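Local coordinates for periplasmic branched-chain amino acid-binding protein (Burkholderia mallei, PDB 3I09) that probably captures branched-chain amino acids or related small acids in the periplasm and delivers them to an ABC transporter, at residues V5-I10 against E27-A32; G38-K43 against T289-V294. All coordinates share one frame; numbering follows the deposited sequence. Where two conformers were deposited one is given.

Contact 1. Residues V5-I10 against E27-A32; sequences VKIGFI and EAIKMA. With EDO (1,2-ethanediol), chain J.
F9 and I29 meet ring against methyl, a compact case of how a helix is seated on a sheet. The end of the isoleucine chain, CD1, comes down over one face of the phenyl ring, 3.6 Å from its centroid and 21° off the ring normal. This is a CH-pi contact displaced from the ring centre, and CD1 comes within 3.4 Å of F9 CG, the ring atom bound to CB. Two torsions bring the groups together: CG of F9 stands anti to the backbone N (chi1 179°), carrying the ring out from the strand, while the extended chi2 of I29 (167°) makes CD1 the leading atom.

The other apolar touch is looser. I7, two residues back on the same side of the strand, offers CG2 to the CG2 branch of I29 at 4.4 Å, so one isoleucine uses both branches to span two strand positions. V76 of the neighbouring strand and V287 of helix 278-297 continue this apolar layer around F9 and I29 respectively.

The polar contact belongs to K30, which takes no part in the apolar touch. Its chain, bent at its last two torsions, places NZ 2.8 Å from O2 of a 1,2-ethanediol molecule, which is also hydrogen-bonded to V47 N; the diol probably comes from the crystallisation liquor.

Strand 5-11, helix 22-36 and the parallel strand 43-51 form a beta-alpha-beta crossover, with the short antiparallel strand 39-40 inserted before the second strand, in the lobe that contains the N-terminus of this type I periplasmic binding protein. With no hydrogen bond joining the two segments and 8.4 Å between the CA atoms of F9 and I29, the contact rests on apolar packing, so it depends on side-chain fit rather than on directed bonds.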
loop_
_atom_site.group_PDB
_atom_site.type_symbol
_atom_site.label_atom_id
_atom_site.label_comp_id
_atom_site.label_asym_id
_atom_site.label_seq_id
_atom_site.Cartn_x
_atom_site.Cartn_y
_atom_site.Cartn_z
ATOM N N VAL A 5 21.906 12.529 -8.719
ATOM C CA VAL A 5 20.678 11.805 -9.011
ATOM C C VAL A 5 19.777 12.005 -7.790
ATOM O O VAL A 5 20.139 11.651 -6.660
ATOM C CB VAL A 5 20.943 10.338 -9.280
ATOM C CG1 VAL A 5 19.620 9.558 -9.429
ATOM C CG2 VAL A 5 21.806 10.192 -10.571
ATOM N N LYS A 6 18.654 12.655 -8.003
ATOM C CA LYS A 6 17.819 13.092 -6.887
ATOM C C LYS A 6 16.536 12.267 -6.742
ATOM O O LYS A 6 15.741 12.142 -7.668
ATOM C CB LYS A 6 17.468 14.583 -7.003
ATOM C CG LYS A 6 16.736 14.997 -5.720
ATOM C CD LYS A 6 16.578 16.505 -5.460
ATOM C CE LYS A 6 17.857 17.251 -5.254
ATOM N NZ LYS A 6 17.449 18.704 -5.180
ATOM N N ILE A 7 16.386 11.666 -5.572
ATOM C CA ILE A 7 15.179 10.895 -5.220
ATOM C C ILE A 7 14.369 11.703 -4.203
ATOM O O ILE A 7 14.908 12.108 -3.175
ATOM C CB ILE A 7 15.601 9.578 -4.621
ATOM C CG1 ILE A 7 16.386 8.740 -5.662
ATOM C CG2 ILE A 7 14.371 8.792 -4.072
ATOM C CD1 ILE A 7 16.900 7.378 -5.104
ATOM N N GLY A 8 13.080 11.892 -4.463
ATOM C CA GLY A 8 12.223 12.618 -3.541
ATOM C C GLY A 8 11.133 11.694 -3.030
ATOM O O GLY A 8 10.583 10.910 -3.794
ATOM N N PHE A 9 10.853 11.773 -1.736
ATOM C CA PHE A 9 9.879 10.941 -1.084
ATOM C C PHE A 9 8.857 11.841 -0.412
ATOM O O PHE A 9 9.222 12.692 0.399
ATOM C CB PHE A 9 10.579 10.070 -0.048
ATOM C CG PHE A 9 9.663 9.147 0.742
ATOM C CD1 PHE A 9 8.750 8.332 0.112
ATOM C CD2 PHE A 9 9.770 9.075 2.131
ATOM C CE1 PHE A 9 7.923 7.433 0.867
ATOM C CE2 PHE A 9 8.973 8.223 2.874
ATOM C CZ PHE A 9 8.087 7.383 2.256
ATOM N N ILE A 10 7.598 11.622 -0.745
ATOM C CA ILE A 10 6.492 12.418 -0.175
ATOM C C ILE A 10 5.442 11.500 0.412
ATOM O O ILE A 10 4.864 10.635 -0.282
ATOM C CB ILE A 10 5.840 13.355 -1.194
ATOM C CG1 ILE A 10 6.874 14.227 -1.884
ATOM C CG2 ILE A 10 4.759 14.214 -0.454
ATOM C CD1 ILE A 10 6.282 15.180 -2.956
ATOM N N GLU A 27 13.763 6.297 6.200
ATOM C CA GLU A 27 14.945 5.566 6.647
ATOM C C GLU A 27 15.290 4.368 5.702
ATOM O O GLU A 27 16.472 4.148 5.336
ATOM C CB GLU A 27 14.717 5.061 8.073
ATOM C CG GLU A 27 15.980 4.669 8.781
ATOM C CD GLU A 27 16.483 3.297 8.386
ATOM O OE1 GLU A 27 15.640 2.402 8.080
ATOM O OE2 GLU A 27 17.725 3.126 8.395
ATOM N N ALA A 28 14.266 3.620 5.317
ATOM C CA ALA A 28 14.410 2.486 4.408
ATOM C C ALA A 28 14.940 2.924 3.034
ATOM O O ALA A 28 15.827 2.288 2.456
ATOM C CB ALA A 28 13.082 1.742 4.299
ATOM N N ILE A 29 14.444 4.055 2.537
ATOM C CA ILE A 29 14.950 4.640 1.292
ATOM C C ILE A 29 16.422 5.020 1.393
ATOM O O ILE A 29 17.207 4.709 0.506
ATOM C CB ILE A 29 14.097 5.833 0.838
ATOM C CG1 ILE A 29 12.754 5.330 0.326
ATOM C CG2 ILE A 29 14.853 6.689 -0.213
ATOM C CD1 ILE A 29 11.649 6.408 0.121
ATOM N N LYS A 30 16.803 5.690 2.475
ATOM C CA LYS A 30 18.187 6.058 2.664
ATOM C C LYS A 30 19.082 4.822 2.805
ATOM O O LYS A 30 20.188 4.850 2.312
ATOM C CB LYS A 30 18.352 7.063 3.831
ATOM C CG LYS A 30 17.665 8.401 3.478
ATOM C CD LYS A 30 17.714 9.447 4.573
ATOM C CE LYS A 30 19.147 10.014 4.738
ATOM N NZ LYS A 30 19.653 10.807 3.556
HETATM N N MSE A 31 18.598 3.756 3.458
HETATM C CA MSE A 31 19.410 2.538 3.557
HETATM C C MSE A 31 19.619 1.937 2.176
HETATM O O MSE A 31 20.720 1.520 1.873
HETATM C CB MSE A 31 18.791 1.509 4.496
HETATM C CG MSE A 31 18.882 1.868 5.957
HETATM SE SE MSE A 31 18.188 0.393 7.039
HETATM C CE MSE A 31 19.266 -0.920 6.161
ATOM N N ALA A 32 18.578 1.906 1.341
ATOM C CA ALA A 32 18.706 1.376 -0.035
ATOM C C ALA A 32 19.744 2.176 -0.843
ATOM O O ALA A 32 20.509 1.620 -1.580
ATOM C CB ALA A 32 17.342 1.412 -0.760
HETATM C C1 EDO J . 21.750 11.408 0.867
HETATM O O1 EDO J . 20.636 12.325 0.728
HETATM C C2 EDO J . 21.398 10.012 0.369
HETATM O O2 EDO J . 20.506 9.331 1.299
#

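Contact 2. Residues G38-K43 against T289-V294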
loop_
_atom_site.group_PDB
_atom_site.type_symbol
_atom_site.label_atom_id
_atom_site.label_comp_id
_atom_site.label_asym_id
_atom_site.label_seq_id
_atom_site.Cartn_x
_atom_site.Cartn_y
_atom_site.Cartn_z
ATOM N N GLY A 38 25.668 4.618 -2.811
ATOM C CA GLY A 38 25.554 6.072 -2.659
ATOM C C GLY A 38 25.717 6.889 -3.931
ATOM O O GLY A 38 25.614 8.113 -3.892
ATOM N N LYS A 39 25.976 6.211 -5.058
ATOM C CA LYS A 39 26.087 6.864 -6.344
ATOM C C LYS A 39 25.599 5.946 -7.442
ATOM O O LYS A 39 25.466 4.734 -7.249
ATOM C CB LYS A 39 27.530 7.280 -6.609
ATOM C CG LYS A 39 28.511 6.210 -6.498
ATOM C CD LYS A 39 29.914 6.698 -6.950
ATOM C CE LYS A 39 30.674 5.515 -7.622
ATOM N NZ LYS A 39 31.952 5.916 -8.288
ATOM N N VAL A 40 25.302 6.527 -8.591
ATOM C CA VAL A 40 24.949 5.757 -9.766
ATOM C C VAL A 40 25.303 6.604 -10.979
ATOM O O VAL A 40 25.190 7.821 -10.933
ATOM C CB VAL A 40 23.469 5.307 -9.802
ATOM C CG1 VAL A 40 22.497 6.473 -9.924
ATOM C CG2 VAL A 40 23.256 4.300 -10.954
ATOM N N ASN A 41 25.767 5.947 -12.023
ATOM C CA ASN A 41 26.302 6.617 -13.212
ATOM C C ASN A 41 27.294 7.724 -12.907
ATOM O O ASN A 41 27.265 8.805 -13.508
ATOM C CB ASN A 41 25.169 7.140 -14.067
ATOM C CG ASN A 41 24.288 6.034 -14.608
ATOM O OD1 ASN A 41 24.687 4.859 -14.706
ATOM N ND2 ASN A 41 23.073 6.411 -14.985
ATOM N N GLY A 42 28.158 7.457 -11.937
ATOM C CA GLY A 42 29.156 8.409 -11.529
ATOM C C GLY A 42 28.664 9.625 -10.760
ATOM O O GLY A 42 29.449 10.500 -10.484
ATOM N N LYS A 43 27.391 9.682 -10.405
ATOM C CA LYS A 43 26.845 10.851 -9.682
ATOM C C LYS A 43 26.367 10.441 -8.316
ATOM O O LYS A 43 25.743 9.374 -8.161
ATOM C CB LYS A 43 25.663 11.453 -10.421
ATOM C CG LYS A 43 26.020 12.062 -11.739
ATOM C CD LYS A 43 24.834 12.317 -12.648
ATOM C CE LYS A 43 24.078 13.587 -12.333
ATOM N NZ LYS A 43 23.354 14.083 -13.592
ATOM N N THR A 289 15.274 -1.133 -7.167
ATOM C CA THR A 289 14.782 -1.384 -8.528
ATOM C C THR A 289 15.027 -0.185 -9.450
ATOM O O THR A 289 15.518 -0.345 -10.574
ATOM C CB THR A 289 13.319 -1.812 -8.459
ATOM O OG1 THR A 289 13.270 -3.069 -7.754
ATOM C CG2 THR A 289 12.702 -1.906 -9.876
ATOM N N TYR A 290 14.670 1.020 -9.000
ATOM C CA TYR A 290 14.970 2.222 -9.770
ATOM C C TYR A 290 16.469 2.355 -10.063
ATOM O O TYR A 290 16.856 2.621 -11.197
ATOM C CB TYR A 290 14.478 3.456 -9.032
ATOM C CG TYR A 290 14.874 4.731 -9.691
ATOM C CD1 TYR A 290 14.209 5.196 -10.811
ATOM C CD2 TYR A 290 15.957 5.480 -9.200
ATOM C CE1 TYR A 290 14.611 6.394 -11.433
ATOM C CE2 TYR A 290 16.360 6.651 -9.810
ATOM C CZ TYR A 290 15.684 7.092 -10.931
ATOM O OH TYR A 290 16.069 8.237 -11.581
ATOM N N LEU A 291 17.303 2.244 -9.027
ATOM C CA LEU A 291 18.732 2.454 -9.197
ATOM C C LEU A 291 19.319 1.424 -10.165
ATOM O O LEU A 291 20.190 1.769 -10.956
ATOM C CB LEU A 291 19.501 2.502 -7.868
ATOM C CG LEU A 291 19.162 3.715 -6.960
ATOM C CD1 LEU A 291 19.803 3.580 -5.567
ATOM C CD2 LEU A 291 19.559 5.018 -7.619
ATOM N N LYS A 292 18.834 0.182 -10.107
ATOM C CA LYS A 292 19.309 -0.856 -11.036
ATOM C C LYS A 292 18.956 -0.478 -12.461
ATOM O O LYS A 292 19.720 -0.749 -13.372
ATOM C CB LYS A 292 18.745 -2.236 -10.704
ATOM C CG LYS A 292 19.428 -2.876 -9.530
ATOM C CD LYS A 292 18.849 -4.261 -9.187
ATOM C CE LYS A 292 19.712 -4.993 -8.104
ATOM N NZ LYS A 292 21.096 -5.387 -8.548
ATOM N N ALA A 293 17.790 0.129 -12.651
ATOM C CA ALA A 293 17.362 0.545 -13.961
ATOM C C ALA A 293 18.199 1.719 -14.497
ATOM O O ALA A 293 18.610 1.707 -15.649
ATOM C CB ALA A 293 15.884 0.889 -13.923
ATOM N N VAL A 294 18.499 2.690 -13.642
ATOM C CA VAL A 294 19.362 3.813 -14.028
ATOM C C VAL A 294 20.756 3.276 -14.370
ATOM O O VAL A 294 21.318 3.699 -15.351
ATOM C CB VAL A 294 19.485 4.866 -12.938
ATOM C CG1 VAL A 294 20.544 5.936 -13.310
ATOM C CG2 VAL A 294 18.093 5.557 -12.679
#
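N41 reaches V294 through its amide: ND2 donates to V294 O at 3.3 Å, with a fairly straight N-H...O angle of 153°. The oxygen lies close to the plane of the amide. The bond is long, and the donor stands 63° out of the carbonyl plane, away from a lone-pair direction. CG of N41, set beside its own backbone N, aims the amide at the helix.

N41 sits in the two-residue loop of a beta hairpin, closed by a type I' turn from V40 to K43. V40 N to K43 O and K43 N to V40 O, each 2.9 Å, make V40 and K43 a hydrogen-bonded antiparallel pair joining strand 39-40 to strand 43-51. N41 and G42 take the left-handed backbone angles that this turn requires.

Apolar contact continues from V40. Its CG1 meets V294 CG1 at 3.9 Å, the two side chains crossing at about a right angle, and L291 CD2 at 4.0 Å on an oblique approach. I45 touches both V40 and L291, while F36 packs on L291 from helix 22-36.

Contacts 1 and 2 follow one another along the chain, with centres 12 Å apart, and both reach the same mixed sheet: helix 22-36 ends just before strand 39-40 begins. They touch directly through V5, whose CG2 lies 3.8 Å from V40 CG1 and 4.1 Å from K43 CB. Helix 278-297 serves both, meeting I29 through V287 and the hairpin through L291 and V294. F9 in contact 1 is not a pocket residue: its side chain is about 10 Å from the bound acetoacetic acid, while the chain between 5-10 and 27-32 contributes Y17 and I20 to the pocket. Contact 2 joins the sheet's edge to a helix from far along the sequence.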